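Local coordinates for protein TSSL1 (Pseudomonas aeruginosa, PDB 4B62) that probably anchors the type VI secretion system to the cell wall, through this OmpA-like peptidoglycan-binding module of a longer membrane protein, at residues T80-N85 against N144-I149. Numbering follows the deposited sequence.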
loop_
_atom_site.group_PDB
_atom_site.type_symbol
_atom_site.label_atom_id
_atom_site.label_comp_id
_atom_site.label_asym_id
_atom_site.label_seq_id
_atom_site.Cartn_x
_atom_site.Cartn_y
_atom_site.Cartn_z
ATOM N N THR A 80 0.864 0.428 5.969
ATOM C CA THR A 80 0.241 1.640 6.486
ATOM C C THR A 80 -0.609 2.266 5.390
ATOM O O THR A 80 -0.235 2.252 4.204
ATOM C CB THR A 80 1.259 2.651 7.026
ATOM O OG1 THR A 80 2.132 3.090 5.982
ATOM C CG2 THR A 80 2.074 2.025 8.170
ATOM N N GLY A 81 -1.776 2.751 5.799
ATOM C CA GLY A 81 -2.737 3.381 4.904
ATOM C C GLY A 81 -2.842 4.867 5.216
ATOM O O GLY A 81 -2.824 5.271 6.389
ATOM N N HIS A 82 -2.990 5.674 4.165
ATOM C CA HIS A 82 -2.961 7.127 4.267
ATOM C C HIS A 82 -4.033 7.734 3.384
ATOM O O HIS A 82 -4.348 7.192 2.316
ATOM C CB HIS A 82 -1.605 7.660 3.817
ATOM C CG HIS A 82 -0.473 7.030 4.546
ATOM N ND1 HIS A 82 0.119 7.605 5.654
ATOM C CD2 HIS A 82 0.146 5.841 4.349
ATOM C CE1 HIS A 82 1.054 6.791 6.100
ATOM N NE2 HIS A 82 1.096 5.717 5.332
ATOM N N SER A 83 -4.581 8.848 3.856
ATOM C CA SER A 83 -5.556 9.637 3.133
ATOM C C SER A 83 -4.974 10.997 2.800
ATOM O O SER A 83 -3.891 11.370 3.277
ATOM C CB SER A 83 -6.819 9.844 3.972
ATOM O OG SER A 83 -6.533 10.620 5.129
ATOM N N ASP A 84 -5.715 11.747 2.000
ATOM C CA ASP A 84 -5.512 13.186 1.878
ATOM C C ASP A 84 -6.303 13.849 3.033
ATOM O O ASP A 84 -6.710 13.158 3.964
ATOM C CB ASP A 84 -5.940 13.666 0.482
ATOM C CG ASP A 84 -7.372 13.341 0.162
ATOM O OD1 ASP A 84 -8.182 13.173 1.103
ATOM O OD2 ASP A 84 -7.675 13.254 -1.052
ATOM N N ASN A 85 -6.540 15.154 2.966
ATOM C CA ASN A 85 -7.343 15.850 3.985
ATOM C C ASN A 85 -8.730 16.278 3.482
ATOM O O ASN A 85 -9.357 17.187 4.047
ATOM C CB ASN A 85 -6.574 17.055 4.527
ATOM C CG ASN A 85 -6.438 18.163 3.508
ATOM O OD1 ASN A 85 -6.738 17.979 2.327
ATOM N ND2 ASN A 85 -5.997 19.329 3.962
ATOM N N ASN A 144 -0.866 11.569 -1.628
ATOM C CA ASN A 144 -1.042 11.293 -0.192
ATOM C C ASN A 144 -1.916 10.083 0.081
ATOM O O ASN A 144 -1.643 9.313 1.007
ATOM C CB ASN A 144 -1.590 12.499 0.553
ATOM C CG ASN A 144 -0.534 13.571 0.757
ATOM O OD1 ASN A 144 0.644 13.260 0.812
ATOM N ND2 ASN A 144 -0.953 14.831 0.849
ATOM N N ARG A 145 -2.956 9.904 -0.740
ATOM C CA ARG A 145 -3.809 8.715 -0.656
ATOM C C ARG A 145 -2.998 7.534 -1.166
ATOM O O ARG A 145 -2.723 7.431 -2.362
ATOM C CB ARG A 145 -5.085 8.865 -1.502
ATOM C CG ARG A 145 -5.981 10.029 -1.154
ATOM C CD ARG A 145 -7.322 9.966 -1.846
ATOM N NE ARG A 145 -7.231 9.885 -3.298
ATOM C CZ ARG A 145 -7.167 10.922 -4.125
ATOM N NH1 ARG A 145 -7.166 12.161 -3.675
ATOM N NH2 ARG A 145 -7.094 10.701 -5.430
ATOM N N ARG A 146 -2.587 6.643 -0.267
ATOM C CA ARG A 146 -1.609 5.634 -0.623
ATOM C C ARG A 146 -1.546 4.565 0.450
ATOM O O ARG A 146 -2.009 4.769 1.586
ATOM C CB ARG A 146 -0.214 6.268 -0.765
ATOM C CG ARG A 146 0.433 6.625 0.570
ATOM C CD ARG A 146 1.571 7.599 0.413
ATOM N NE ARG A 146 2.317 7.775 1.651
ATOM C CZ ARG A 146 2.004 8.611 2.637
ATOM N NH1 ARG A 146 0.966 9.446 2.567
ATOM N NH2 ARG A 146 2.798 8.631 3.714
ATOM N N VAL A 147 -0.942 3.440 0.086
ATOM C CA VAL A 147 -0.439 2.498 1.073
ATOM C C VAL A 147 1.086 2.439 0.951
ATOM O O VAL A 147 1.650 2.618 -0.139
ATOM C CB VAL A 147 -1.046 1.072 0.946
ATOM C CG1 VAL A 147 -2.538 1.123 1.219
ATOM C CG2 VAL A 147 -0.768 0.442 -0.404
ATOM N N GLU A 148 1.737 2.211 2.093
ATOM C CA GLU A 148 3.154 1.925 2.139
ATOM C C GLU A 148 3.299 0.523 2.692
ATOM O O GLU A 148 2.876 0.243 3.818
ATOM C CB GLU A 148 3.908 2.954 2.989
ATOM C CG GLU A 148 3.898 4.351 2.386
ATOM C CD GLU A 148 4.779 5.371 3.111
ATOM O OE1 GLU A 148 5.554 4.972 4.022
ATOM O OE2 GLU A 148 4.688 6.578 2.753
ATOM N N ILE A 149 3.892 -0.351 1.889
ATOM C CA ILE A 149 4.074 -1.750 2.242
ATOM C C ILE A 149 5.557 -1.939 2.598
ATOM O O ILE A 149 6.427 -1.844 1.736
ATOM C CB ILE A 149 3.695 -2.678 1.075
ATOM C CG1 ILE A 149 2.240 -2.448 0.664
ATOM C CG2 ILE A 149 3.907 -4.141 1.444
ATOM C CD1 ILE A 149 1.859 -3.079 -0.661
HETATM O O HOH W 1 4.697 3.820 6.344
HETATM O O HOH W 2 -1.132 11.497 3.915
#
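N144, the last residue of helix 138-144, lays its CB near S83 O and its carbonyl oxygen 3.3 Å from H82 CB; its side-chain amide is held by V132, A133 and N135. R145 bends at chi3 (-56°) and runs alongside D84, and its NH1 makes a salt bridge to D84 OD2 at 2.9 Å, meeting the anti side of the carboxylate with the two planes 76° apart. D45 takes the other end of this guanidinium, while N96 and the backbone of R86 hold D84 OD1. R146 pairs with H82 through two backbone bonds and lays its guanidinium flat on the imidazole, centres 3.6 Å apart and planes 18° apart, NH2 over the ring centre. R146 NH1 bonds N144 O, NH2 also bonds E130 O, and R146 NE (2.9 Å) and NH2 converge on E148 OE2 alone, from one face of its plane. V147 faces G81 in a non-hydrogen-bonded pair, its side chain on V79 and I42. E148 pairs with T80, whose OG1 hydrogen-bonds H82 NE2 (2.9 Å) and reaches E148 OE1 through a water. On these neighbouring interior strands of the OmpA-like sheet, stack and T80 hold the imidazole, and E148 probably offsets the arginine charge on H82.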